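Putative metal-dependent hydrolase (Bacillus subtilis, PDB 6KNS) is probably a metal-dependent hydrolase of the metallo-beta-lactamase fold that binds zinc and calcium and may have 3'-tRNA processing endoribonuclease activity. Local coordinates at residues G27-S32 and S47-Y52; L37-G42 and M147-G152; A60-H65 and F131-L136; D176-E181 and R203-A208. All blocks are in the same frame, centred on the assembly; numbering follows the deposited sequence.

The four contacts sample the layers of a metallo-beta-lactamase fold. Contacts 2 and 3 lie between the two mixed sheets, with centres about 5 Å apart, and form one core next to the zinc-binding loop. Contact 1 lies on the other side of the first sheet. There helix 45-49 packs on strand 27-32. The centres of contacts 1 and 2 are about 11 Å apart. Contact 4 packs helix 198-208 on strand 177-181 of the second sheet. The centres of contacts 2 and 4 are about 16 Å apart. Along the chain contacts 1 and 2 alternate, contact 3 falls between the halves of contact 2, and contact 4 comes last. Together they span the alpha-beta-beta-alpha layers, and the central core leads to the zinc ligand H65.

Contact 1: residues G27-S32 and S47-Y52; sequences GYLFQS and SKLFGY
The backbone N of Y52 donates to O of L49 at 2.8 Å. The bond reaches back three residues and makes a turn in segment 47-52. A similar bond, from G51 N to K48 O, measures 3.2 Å. The turn puts L49 and Y52 near each other, and both meet L29 of strand 27-32. The contact itself is apolar. One methyl carries it on the strand side. L29 CD2 lies 4.0 Å from L49 CD1 and 4.1 Å from Y52 CB. L29 and L49 both place CG opposite the backbone N (chi1 169° and 179°), and their side chains cross at about a right angle. The CB of L49 does not point at the strand, but its CD1 reaches over to it. Y52 does the reverse. Its CB faces the strand, while the ring leads away, so the methylene and not the ring touches L29. Here an outer helix region packs on the first sheet of the metallo-beta-lactamase fold. The L29 side chain is about 9 Å from a bound calcium ion; K57 and D59, two calcium ligands, are near. L29 also packs on V53. F30, on the other side of the strand, packs on F131 of the second sheet. S47 OG bonds to E23 O of the second subunit. K48 and Y52 both touch I12 of strand 7-13, which neighbours strand 27-32 in the sheet.

Contact 2: residues L37-G42 and M147-G152; sequences LLVDCG and MRITDG
V39 and M147 mark the closest approach of the two backbones, with their CA atoms 9.4 Å apart. The strands belong to different sheets and run in roughly opposite directions, so side chains alone span the gap. D40 has a positive phi (67°), which changes the course of the backbone. V39 meets its partners with both branches. V39 CG1 lies 4.0 Å from M147 SD, and V39 CG2 lies 4.0 Å from I149 CD1. M147 and I149 sit two apart on strand 145-150 and point to the same side, so the valine faces both. The M147 chain is extended beyond CG (chi2 170°), which carries its sulfur across to the valine. V39 lies antiparallel alongside both M147 and I149, side chain beside side chain. This is the apolar filling of the sandwich between the two sheets. At the far end of the second strand T150 OG1 accepts from G152 N at 3.0 Å, an ST turn. The carboxylate of D40 is buried but well satisfied: OD1 takes the amide of S64, and OD2 takes H70 ND1 and bonds to Y158 OH. H70 binds a zinc ion, so D40 is a second-shell residue that probably helps to orient it. Strand 35-39 runs between strands 27-32 and 60-62, and strand 145-150 between 131-137 and 155-158. V39 also packs on I62 and Y158, and M147 on I133 and F135.

Contact 3: residues A60-H65 and F131-L136; sequences AVILSH and FTITFL. With ZN (zinc ion), chain H.
Apolar packing joins I62 to I133 and F135. I62 CD1 makes all of it from its side. I62 CD1 is 3.7 Å from F135 CE1 and 3.8 Å from F135 CZ, and it meets the ring at its edge, in the ring plane. I62 CD1 also touches I133 CD1 at 4.0 Å, methyl against methyl. The I62 chain is stretched out (chi1 -179°, chi2 160°), which sends CD1 across the gap between the sheets. Hydrogen bonding lies farther along the first segment. H65 ND1 donates to S64 OG at 2.9 Å, almost in the plane of the imidazole. This bond helps to fix the turn of the ring. Metal binding uses the other nitrogen: H65 NE2 is 2.3 Å from a zinc ion. H67, H140 and D161 complete the protein ligands of this ion. H65 opens the HxHxDH motif of the family, whose D69 and H70 bind the second zinc ion. I62 lies just before this metal-binding loop in the chain. Strand 60-62 sits between 35-39 and 94-98 in the first sheet, and strand 131-137 beside 145-150 in the second. I62 also touches M147 and Y97, while the F135 ring stacks on F120.

Contact 4: residues D176-E181 and R203-A208; sequences DLLISE and RIAKEA
L178 of strand 177-181 points its side chain at I204 and A205 of helix 198-208, within a beta-alpha-beta unit completed by strand 212-216. L178 and I204 cross at about a right angle. The methyl CD2 of L178 does the touching, and it meets the helix at two successive residues. L178 CD2 lies 3.6 Å from I204 CG2 and 3.9 Å from I204 CB. L178 CD2 is also 3.6 Å from A205 N and 4.0 Å from A205 CB, so it rests on the helix backbone as well as on side chains. A205 has only a methyl here, consistent with the close approach of the CA atoms of L178 and A205, 6.7 Å apart. L178 sets its CG opposite the backbone N (chi1 174°), which, with chi2 59°, brings CD2 to the helix. On I204 it is CG2 that takes this place, while CG1 swings to the side of the backbone N. The contact packs one face of the second sheet against its crossover helix. L177 and I179 point to the other face of the strand. I204 also touches M196 and F168, and L178 also packs on V157 and L213. At the end of the strand E181 is buried and held at both oxygens: OE2 accepts from H195 ND1 and S162 N, and OE1 from M196 N. S180 OG donates to E181 O at 2.8 Å. On the exposed side of the helix R203 NE donates a nearly straight hydrogen bond (173°) to the syn side of E207 OE2 at 2.9 Å, part of a salt bridge.

Contact 1: residues G27-S32 and S47-Y52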
loop_
_atom_site.group_PDB
_atom_site.type_symbol
_atom_site.label_atom_id
_atom_site.label_comp_id
_atom_site.label_asym_id
_atom_site.label_seq_id
_atom_site.Cartn_x
_atom_site.Cartn_y
_atom_site.Cartn_z
ATOM N N GLY A 27 10.534 -1.263 -3.147
ATOM C CA GLY A 27 10.136 -1.936 -4.377
ATOM C C GLY A 27 11.118 -1.602 -5.495
ATOM O O GLY A 27 11.405 -0.416 -5.756
ATOM N N TYR A 28 11.664 -2.637 -6.138
ATOM C CA TYR A 28 12.669 -2.455 -7.217
ATOM C C TYR A 28 12.305 -3.299 -8.430
ATOM O O TYR A 28 12.087 -4.513 -8.306
ATOM C CB TYR A 28 14.055 -2.822 -6.716
ATOM C CG TYR A 28 14.352 -2.073 -5.470
ATOM C CD1 TYR A 28 14.963 -0.840 -5.523
ATOM C CD2 TYR A 28 13.960 -2.563 -4.235
ATOM C CE1 TYR A 28 15.203 -0.109 -4.369
ATOM C CE2 TYR A 28 14.198 -1.845 -3.083
ATOM C CZ TYR A 28 14.830 -0.612 -3.163
ATOM O OH TYR A 28 15.063 0.102 -2.036
ATOM N N LEU A 29 12.263 -2.665 -9.603
ATOM C CA LEU A 29 11.876 -3.348 -10.816
ATOM C C LEU A 29 13.132 -3.722 -11.594
ATOM O O LEU A 29 13.874 -2.844 -12.034
ATOM C CB LEU A 29 10.970 -2.459 -11.655
ATOM C CG LEU A 29 10.651 -2.883 -13.101
ATOM C CD1 LEU A 29 9.906 -4.198 -13.191
ATOM C CD2 LEU A 29 9.823 -1.804 -13.744
ATOM N N PHE A 30 13.340 -5.030 -11.773
ATOM C CA PHE A 30 14.443 -5.544 -12.565
ATOM C C PHE A 30 13.922 -6.066 -13.882
ATOM O O PHE A 30 13.033 -6.889 -13.904
ATOM C CB PHE A 30 15.123 -6.684 -11.824
ATOM C CG PHE A 30 15.979 -6.244 -10.669
ATOM C CD1 PHE A 30 15.415 -5.714 -9.542
ATOM C CD2 PHE A 30 17.365 -6.380 -10.732
ATOM C CE1 PHE A 30 16.206 -5.331 -8.487
ATOM C CE2 PHE A 30 18.160 -6.010 -9.682
ATOM C CZ PHE A 30 17.596 -5.477 -8.564
ATOM N N GLN A 31 14.489 -5.591 -14.987
ATOM C CA GLN A 31 14.031 -5.985 -16.293
ATOM C C GLN A 31 15.141 -6.482 -17.150
ATOM O O GLN A 31 16.248 -5.958 -17.117
ATOM C CB GLN A 31 13.318 -4.830 -17.003
ATOM C CG GLN A 31 11.997 -4.443 -16.339
ATOM C CD GLN A 31 11.351 -3.230 -17.003
ATOM O OE1 GLN A 31 11.858 -2.084 -16.927
ATOM N NE2 GLN A 31 10.252 -3.480 -17.683
ATOM N N SER A 32 14.815 -7.487 -17.953
ATOM C CA SER A 32 15.703 -7.976 -18.992
ATOM C C SER A 32 14.889 -8.479 -20.193
ATOM O O SER A 32 14.165 -9.484 -20.091
ATOM C CB SER A 32 16.564 -9.126 -18.443
ATOM O OG SER A 32 17.441 -9.627 -19.441
ATOM N N SER A 47 0.943 1.117 -7.028
ATOM C CA SER A 47 0.535 2.351 -7.663
ATOM C C SER A 47 1.633 2.928 -8.575
ATOM O O SER A 47 1.380 3.338 -9.726
ATOM C CB SER A 47 0.156 3.373 -6.614
ATOM O OG SER A 47 -0.304 4.589 -7.189
ATOM N N LYS A 48 2.843 2.973 -8.065
ATOM C CA LYS A 48 3.964 3.526 -8.818
ATOM C C LYS A 48 4.441 2.556 -9.902
ATOM O O LYS A 48 4.736 2.983 -11.016
ATOM C CB LYS A 48 5.098 3.924 -7.874
ATOM C CG LYS A 48 4.667 5.085 -6.975
ATOM C CD LYS A 48 5.808 5.969 -6.572
ATOM C CE LYS A 48 5.351 7.072 -5.597
ATOM N NZ LYS A 48 4.723 8.229 -6.252
ATOM N N LEU A 49 4.489 1.268 -9.578
ATOM C CA LEU A 49 4.871 0.243 -10.533
ATOM C C LEU A 49 4.074 0.268 -11.847
ATOM O O LEU A 49 4.663 0.177 -12.942
ATOM C CB LEU A 49 4.783 -1.143 -9.928
ATOM C CG LEU A 49 5.155 -2.316 -10.880
ATOM C CD1 LEU A 49 6.616 -2.212 -11.337
ATOM C CD2 LEU A 49 4.886 -3.648 -10.232
ATOM N N PHE A 50 2.750 0.416 -11.747
ATOM C CA PHE A 50 1.889 0.329 -12.940
ATOM C C PHE A 50 2.082 1.461 -13.923
ATOM O O PHE A 50 1.543 1.431 -15.014
ATOM C CB PHE A 50 0.425 0.241 -12.533
ATOM C CG PHE A 50 0.077 -1.024 -11.789
ATOM C CD1 PHE A 50 0.856 -2.166 -11.917
ATOM C CD2 PHE A 50 -1.065 -1.094 -11.023
ATOM C CE1 PHE A 50 0.545 -3.318 -11.300
ATOM C CE2 PHE A 50 -1.393 -2.279 -10.365
ATOM C CZ PHE A 50 -0.601 -3.393 -10.521
ATOM N N GLY A 51 2.816 2.479 -13.513
ATOM C CA GLY A 51 3.186 3.535 -14.413
ATOM C C GLY A 51 4.338 3.119 -15.303
ATOM O O GLY A 51 4.555 3.770 -16.319
ATOM N N TYR A 52 5.072 2.056 -14.917
ATOM C CA TYR A 52 6.144 1.482 -15.732
ATOM C C TYR A 52 5.726 0.173 -16.400
ATOM O O TYR A 52 6.101 -0.087 -17.517
ATOM C CB TYR A 52 7.398 1.272 -14.895
ATOM C CG TYR A 52 7.878 2.533 -14.209
ATOM C CD1 TYR A 52 8.783 3.392 -14.832
ATOM C CD2 TYR A 52 7.439 2.866 -12.945
ATOM C CE1 TYR A 52 9.233 4.572 -14.202
ATOM C CE2 TYR A 52 7.869 4.039 -12.304
ATOM C CZ TYR A 52 8.768 4.885 -12.936
ATOM O OH TYR A 52 9.199 6.031 -12.300
#

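Contact 2: residues L37-G42 and M147-G152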
loop_
_atom_site.group_PDB
_atom_site.type_symbol
_atom_site.label_atom_id
_atom_site.label_comp_id
_atom_site.label_asym_id
_atom_site.label_seq_id
_atom_site.Cartn_x
_atom_site.Cartn_y
_atom_site.Cartn_z
ATOM N N LEU A 37 10.872 -8.553 -13.173
ATOM C CA LEU A 37 10.922 -9.058 -11.798
ATOM C C LEU A 37 10.774 -7.912 -10.804
ATOM O O LEU A 37 11.516 -6.951 -10.871
ATOM C CB LEU A 37 12.271 -9.745 -11.535
ATOM C CG LEU A 37 12.600 -10.272 -10.136
ATOM C CD1 LEU A 37 11.611 -11.371 -9.773
ATOM C CD2 LEU A 37 14.098 -10.735 -10.033
ATOM N N LEU A 38 9.842 -8.037 -9.876
ATOM C CA LEU A 38 9.666 -7.054 -8.841
ATOM C C LEU A 38 10.323 -7.601 -7.584
ATOM O O LEU A 38 9.991 -8.687 -7.136
ATOM C CB LEU A 38 8.172 -6.765 -8.583
ATOM C CG LEU A 38 7.906 -5.783 -7.422
ATOM C CD1 LEU A 38 8.348 -4.362 -7.710
ATOM C CD2 LEU A 38 6.446 -5.784 -6.939
ATOM N N VAL A 39 11.266 -6.844 -7.050
ATOM C CA VAL A 39 11.964 -7.188 -5.840
ATOM C C VAL A 39 11.389 -6.308 -4.730
ATOM O O VAL A 39 11.581 -5.087 -4.720
ATOM C CB VAL A 39 13.478 -6.982 -5.998
ATOM C CG1 VAL A 39 14.211 -7.190 -4.662
ATOM C CG2 VAL A 39 14.031 -7.913 -7.085
ATOM N N ASP A 40 10.676 -6.962 -3.808
ATOM C CA ASP A 40 9.902 -6.330 -2.735
ATOM C C ASP A 40 8.720 -5.559 -3.272
ATOM O O ASP A 40 8.727 -5.103 -4.435
ATOM C CB ASP A 40 10.782 -5.514 -1.742
ATOM C CG ASP A 40 11.638 -6.428 -0.854
ATOM O OD1 ASP A 40 11.388 -7.653 -0.845
ATOM O OD2 ASP A 40 12.563 -5.966 -0.182
ATOM N N CYS A 41 7.711 -5.401 -2.410
ATOM C CA CYS A 41 6.407 -4.934 -2.839
ATOM C C CYS A 41 5.707 -4.187 -1.685
ATOM O O CYS A 41 4.656 -4.581 -1.181
ATOM C CB CYS A 41 5.582 -6.155 -3.296
ATOM S SG CYS A 41 4.044 -5.731 -4.144
ATOM N N GLY A 42 6.310 -3.085 -1.284
ATOM C CA GLY A 42 5.889 -2.337 -0.112
ATOM C C GLY A 42 4.776 -1.340 -0.379
ATOM O O GLY A 42 4.015 -1.482 -1.352
ATOM N N MET A 147 20.097 -10.198 -1.637
ATOM C CA MET A 147 20.075 -10.888 -2.919
ATOM C C MET A 147 21.161 -10.398 -3.862
ATOM O O MET A 147 21.450 -9.209 -3.927
ATOM C CB MET A 147 18.740 -10.697 -3.604
ATOM C CG MET A 147 17.561 -11.166 -2.792
ATOM S SD MET A 147 16.015 -10.631 -3.542
ATOM C CE MET A 147 14.980 -10.863 -2.096
ATOM N N ARG A 148 21.770 -11.341 -4.580
ATOM C CA ARG A 148 22.728 -11.037 -5.635
ATOM C C ARG A 148 22.075 -11.490 -6.932
ATOM O O ARG A 148 21.765 -12.681 -7.089
ATOM C CB ARG A 148 24.024 -11.789 -5.412
ATOM C CG ARG A 148 24.971 -11.654 -6.599
ATOM C CD ARG A 148 26.188 -12.564 -6.563
ATOM N NE ARG A 148 27.329 -11.840 -6.069
ATOM C CZ ARG A 148 28.370 -11.409 -6.771
ATOM N NH1 ARG A 148 28.523 -11.664 -8.054
ATOM N NH2 ARG A 148 29.282 -10.709 -6.140
ATOM N N ILE A 149 21.852 -10.549 -7.850
ATOM C CA ILE A 149 21.087 -10.815 -9.065
ATOM C C ILE A 149 21.947 -10.586 -10.291
ATOM O O ILE A 149 22.428 -9.483 -10.520
ATOM C CB ILE A 149 19.809 -9.957 -9.122
ATOM C CG1 ILE A 149 18.954 -10.210 -7.863
ATOM C CG2 ILE A 149 19.000 -10.307 -10.363
ATOM C CD1 ILE A 149 17.715 -9.345 -7.723
ATOM N N THR A 150 22.165 -11.642 -11.071
ATOM C CA THR A 150 22.940 -11.515 -12.277
ATOM C C THR A 150 22.184 -12.030 -13.484
ATOM O O THR A 150 21.287 -12.838 -13.361
ATOM C CB THR A 150 24.314 -12.226 -12.164
ATOM O OG1 THR A 150 25.082 -11.935 -13.340
ATOM C CG2 THR A 150 24.187 -13.769 -11.970
ATOM N N ASP A 151 22.538 -11.510 -14.652
ATOM C CA ASP A 151 22.035 -12.035 -15.919
ATOM C C ASP A 151 23.162 -12.648 -16.725
ATOM O O ASP A 151 22.961 -12.949 -17.896
ATOM C CB ASP A 151 21.358 -10.931 -16.752
ATOM C CG ASP A 151 22.302 -9.796 -17.119
ATOM O OD1 ASP A 151 23.529 -9.885 -16.845
ATOM O OD2 ASP A 151 21.817 -8.809 -17.700
ATOM N N GLY A 152 24.334 -12.826 -16.111
ATOM C CA GLY A 152 25.517 -13.368 -16.831
ATOM C C GLY A 152 26.499 -12.311 -17.340
ATOM O O GLY A 152 27.637 -12.624 -17.627
#

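Contact 3: residues A60-H65 and F131-L136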
loop_
_atom_site.group_PDB
_atom_site.type_symbol
_atom_site.label_atom_id
_atom_site.label_comp_id
_atom_site.label_asym_id
_atom_site.label_seq_id
_atom_site.Cartn_x
_atom_site.Cartn_y
_atom_site.Cartn_z
ATOM N N ALA A 60 7.399 -12.084 -12.255
ATOM C CA ALA A 60 7.645 -12.677 -10.946
ATOM C C ALA A 60 7.897 -11.600 -9.932
ATOM O O ALA A 60 8.235 -10.485 -10.285
ATOM C CB ALA A 60 8.842 -13.659 -11.012
ATOM N N VAL A 61 7.672 -11.949 -8.677
ATOM C CA VAL A 61 7.965 -11.115 -7.541
ATOM C C VAL A 61 8.877 -11.931 -6.623
ATOM O O VAL A 61 8.738 -13.141 -6.541
ATOM C CB VAL A 61 6.693 -10.750 -6.784
ATOM C CG1 VAL A 61 7.015 -9.917 -5.526
ATOM C CG2 VAL A 61 5.710 -9.999 -7.704
ATOM N N ILE A 62 9.800 -11.258 -5.940
ATOM C CA ILE A 62 10.591 -11.886 -4.872
ATOM C C ILE A 62 10.671 -10.924 -3.697
ATOM O O ILE A 62 10.832 -9.702 -3.902
ATOM C CB ILE A 62 12.011 -12.324 -5.345
ATOM C CG1 ILE A 62 12.782 -12.997 -4.210
ATOM C CG2 ILE A 62 12.846 -11.141 -5.808
ATOM C CD1 ILE A 62 13.954 -13.855 -4.751
ATOM N N LEU A 63 10.531 -11.490 -2.504
ATOM C CA LEU A 63 10.417 -10.781 -1.250
ATOM C C LEU A 63 11.593 -11.083 -0.312
ATOM O O LEU A 63 11.871 -12.229 -0.021
ATOM C CB LEU A 63 9.138 -11.226 -0.552
ATOM C CG LEU A 63 7.870 -10.967 -1.356
ATOM C CD1 LEU A 63 6.666 -11.473 -0.535
ATOM C CD2 LEU A 63 7.708 -9.449 -1.725
ATOM N N SER A 64 12.312 -10.039 0.116
ATOM C CA SER A 64 13.480 -10.227 0.979
ATOM C C SER A 64 13.043 -10.678 2.388
ATOM O O SER A 64 13.735 -11.476 3.026
ATOM C CB SER A 64 14.265 -8.928 1.127
ATOM O OG SER A 64 13.409 -7.893 1.612
ATOM N N HIS A 65 11.924 -10.140 2.858
ATOM C CA HIS A 65 11.402 -10.444 4.172
ATOM C C HIS A 65 9.983 -9.915 4.324
ATOM O O HIS A 65 9.472 -9.239 3.414
ATOM C CB HIS A 65 12.316 -9.923 5.279
ATOM C CG HIS A 65 12.382 -8.425 5.440
ATOM N ND1 HIS A 65 12.854 -7.577 4.458
ATOM C CD2 HIS A 65 12.151 -7.648 6.532
ATOM C CE1 HIS A 65 12.880 -6.341 4.940
ATOM N NE2 HIS A 65 12.454 -6.357 6.192
ATOM N N PHE A 131 17.475 -14.224 -15.098
ATOM C CA PHE A 131 18.266 -13.903 -13.903
ATOM C C PHE A 131 18.585 -15.142 -13.065
ATOM O O PHE A 131 17.811 -16.096 -13.035
ATOM C CB PHE A 131 17.535 -12.918 -12.995
ATOM C CG PHE A 131 17.196 -11.599 -13.649
ATOM C CD1 PHE A 131 18.179 -10.770 -14.119
ATOM C CD2 PHE A 131 15.886 -11.190 -13.736
ATOM C CE1 PHE A 131 17.855 -9.540 -14.710
ATOM C CE2 PHE A 131 15.545 -9.970 -14.305
ATOM C CZ PHE A 131 16.533 -9.144 -14.796
ATOM N N THR A 132 19.741 -15.100 -12.406
ATOM C CA THR A 132 20.135 -16.085 -11.409
ATOM C C THR A 132 20.328 -15.284 -10.118
ATOM O O THR A 132 21.084 -14.298 -10.118
ATOM C CB THR A 132 21.441 -16.812 -11.805
ATOM O OG1 THR A 132 21.268 -17.428 -13.086
ATOM C CG2 THR A 132 21.854 -17.879 -10.767
ATOM N N ILE A 133 19.637 -15.708 -9.046
ATOM C CA ILE A 133 19.649 -15.016 -7.760
ATOM C C ILE A 133 20.274 -15.931 -6.714
ATOM O O ILE A 133 19.946 -17.123 -6.646
ATOM C CB ILE A 133 18.194 -14.616 -7.319
ATOM C CG1 ILE A 133 17.473 -13.893 -8.454
ATOM C CG2 ILE A 133 18.214 -13.721 -6.062
ATOM C CD1 ILE A 133 16.077 -13.483 -8.097
ATOM N N THR A 134 21.176 -15.370 -5.916
ATOM C CA THR A 134 21.739 -16.037 -4.743
ATOM C C THR A 134 21.502 -15.120 -3.534
ATOM O O THR A 134 21.239 -13.917 -3.700
ATOM C CB THR A 134 23.265 -16.353 -4.886
ATOM O OG1 THR A 134 23.941 -15.194 -5.356
ATOM C CG2 THR A 134 23.554 -17.577 -5.842
ATOM N N PHE A 135 21.600 -15.679 -2.332
ATOM C CA PHE A 135 21.044 -15.056 -1.105
ATOM C C PHE A 135 22.062 -15.010 0.026
ATOM O O PHE A 135 22.906 -15.879 0.113
ATOM C CB PHE A 135 19.851 -15.869 -0.627
ATOM C CG PHE A 135 18.761 -15.969 -1.650
ATOM C CD1 PHE A 135 17.824 -14.957 -1.790
ATOM C CD2 PHE A 135 18.725 -17.017 -2.526
ATOM C CE1 PHE A 135 16.833 -15.014 -2.768
ATOM C CE2 PHE A 135 17.725 -17.092 -3.487
ATOM C CZ PHE A 135 16.790 -16.076 -3.619
ATOM N N LEU A 136 21.952 -14.008 0.890
ATOM C CA LEU A 136 22.707 -13.960 2.152
ATOM C C LEU A 136 21.741 -13.567 3.275
ATOM O O LEU A 136 21.030 -12.553 3.168
ATOM C CB LEU A 136 23.844 -12.954 2.061
ATOM C CG LEU A 136 24.687 -12.673 3.312
ATOM C CD1 LEU A 136 25.507 -13.917 3.723
ATOM C CD2 LEU A 136 25.615 -11.459 3.090
HETATM ZN ZN ZN H . 12.747 -4.782 7.790
#

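Contact 4: residues D176-E181 and R203-A208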
loop_
_atom_site.group_PDB
_atom_site.type_symbol
_atom_site.label_atom_id
_atom_site.label_comp_id
_atom_site.label_asym_id
_atom_site.label_seq_id
_atom_site.Cartn_x
_atom_site.Cartn_y
_atom_site.Cartn_z
ATOM N N ASP A 176 28.329 -4.809 -10.006
ATOM C CA ASP A 176 28.291 -3.530 -10.747
ATOM C C ASP A 176 27.558 -2.437 -9.961
ATOM O O ASP A 176 27.974 -1.282 -9.982
ATOM C CB ASP A 176 27.661 -3.721 -12.124
ATOM C CG ASP A 176 28.419 -4.747 -12.945
ATOM O OD1 ASP A 176 29.570 -4.449 -13.334
ATOM O OD2 ASP A 176 27.901 -5.865 -13.153
ATOM N N LEU A 177 26.489 -2.814 -9.273
ATOM C CA LEU A 177 25.652 -1.873 -8.506
ATOM C C LEU A 177 25.359 -2.539 -7.185
ATOM O O LEU A 177 24.910 -3.681 -7.148
ATOM C CB LEU A 177 24.334 -1.545 -9.232
ATOM C CG LEU A 177 23.287 -0.702 -8.487
ATOM C CD1 LEU A 177 23.795 0.679 -8.229
ATOM C CD2 LEU A 177 21.976 -0.622 -9.247
ATOM N N LEU A 178 25.686 -1.851 -6.105
ATOM C CA LEU A 178 25.295 -2.276 -4.785
ATOM C C LEU A 178 24.179 -1.351 -4.341
ATOM O O LEU A 178 24.425 -0.162 -4.133
ATOM C CB LEU A 178 26.451 -2.141 -3.798
ATOM C CG LEU A 178 26.127 -2.416 -2.327
ATOM C CD1 LEU A 178 25.586 -3.835 -2.138
ATOM C CD2 LEU A 178 27.374 -2.207 -1.468
ATOM N N ILE A 179 22.994 -1.921 -4.168
ATOM C CA ILE A 179 21.886 -1.244 -3.542
ATOM C C ILE A 179 21.863 -1.599 -2.035
ATOM O O ILE A 179 21.547 -2.715 -1.658
ATOM C CB ILE A 179 20.568 -1.606 -4.196
ATOM C CG1 ILE A 179 20.662 -1.403 -5.725
ATOM C CG2 ILE A 179 19.460 -0.754 -3.552
ATOM C CD1 ILE A 179 19.383 -1.856 -6.505
ATOM N N SER A 180 22.211 -0.617 -1.199
ATOM C CA SER A 180 22.336 -0.795 0.217
ATOM C C SER A 180 21.329 0.043 0.932
ATOM O O SER A 180 21.161 1.219 0.642
ATOM C CB SER A 180 23.709 -0.364 0.722
ATOM O OG SER A 180 23.805 -0.623 2.111
ATOM N N GLU A 181 20.675 -0.587 1.890
ATOM C CA GLU A 181 19.870 0.115 2.836
ATOM C C GLU A 181 20.793 1.133 3.532
ATOM O O GLU A 181 22.012 0.928 3.646
ATOM C CB GLU A 181 19.199 -0.876 3.798
ATOM C CG GLU A 181 20.032 -1.422 4.947
ATOM C CD GLU A 181 19.395 -1.058 6.291
ATOM O OE1 GLU A 181 19.658 0.064 6.807
ATOM O OE2 GLU A 181 18.598 -1.886 6.798
ATOM N N ARG A 203 31.476 1.217 3.334
ATOM C CA ARG A 203 32.492 0.240 3.619
ATOM C C ARG A 203 32.274 -0.986 2.763
ATOM O O ARG A 203 33.224 -1.528 2.203
ATOM C CB ARG A 203 32.449 -0.125 5.099
ATOM C CG ARG A 203 33.402 -1.257 5.439
ATOM C CD ARG A 203 33.559 -1.440 6.932
ATOM N NE ARG A 203 34.669 -2.374 7.206
ATOM C CZ ARG A 203 34.853 -3.051 8.333
ATOM N NH1 ARG A 203 33.996 -2.955 9.336
ATOM N NH2 ARG A 203 35.914 -3.848 8.445
ATOM N N ILE A 204 31.017 -1.397 2.622
ATOM C CA ILE A 204 30.698 -2.575 1.807
ATOM C C ILE A 204 31.067 -2.338 0.354
ATOM O O ILE A 204 31.774 -3.157 -0.242
ATOM C CB ILE A 204 29.244 -3.041 1.901
ATOM C CG1 ILE A 204 28.894 -3.498 3.325
ATOM C CG2 ILE A 204 29.047 -4.195 0.974
ATOM C CD1 ILE A 204 27.345 -3.543 3.653
ATOM N N ALA A 205 30.643 -1.210 -0.197
ATOM C CA ALA A 205 30.952 -0.870 -1.581
ATOM C C ALA A 205 32.486 -0.849 -1.761
ATOM O O ALA A 205 33.023 -1.344 -2.754
ATOM C CB ALA A 205 30.355 0.474 -1.923
ATOM N N LYS A 206 33.179 -0.284 -0.777
ATOM C CA LYS A 206 34.634 -0.124 -0.871
ATOM C C LYS A 206 35.319 -1.477 -0.893
ATOM O O LYS A 206 36.011 -1.805 -1.850
ATOM C CB LYS A 206 35.200 0.717 0.280
ATOM C CG LYS A 206 36.730 0.679 0.343
ATOM C CD LYS A 206 37.264 1.590 1.424
ATOM C CE LYS A 206 38.777 1.656 1.355
ATOM N NZ LYS A 206 39.286 2.017 2.694
ATOM N N GLU A 207 35.100 -2.268 0.149
ATOM C CA GLU A 207 35.848 -3.520 0.295
ATOM C C GLU A 207 35.418 -4.576 -0.712
ATOM O O GLU A 207 36.206 -5.444 -1.053
ATOM C CB GLU A 207 35.750 -4.036 1.718
ATOM C CG GLU A 207 36.411 -3.084 2.669
ATOM C CD GLU A 207 36.665 -3.670 4.023
ATOM O OE1 GLU A 207 37.083 -4.845 4.086
ATOM O OE2 GLU A 207 36.472 -2.947 5.033
ATOM N N ALA A 208 34.184 -4.471 -1.211
ATOM C CA ALA A 208 33.699 -5.397 -2.251
ATOM C C ALA A 208 34.182 -4.987 -3.651
ATOM O O ALA A 208 34.046 -5.747 -4.601
ATOM C CB ALA A 208 32.191 -5.467 -2.231
#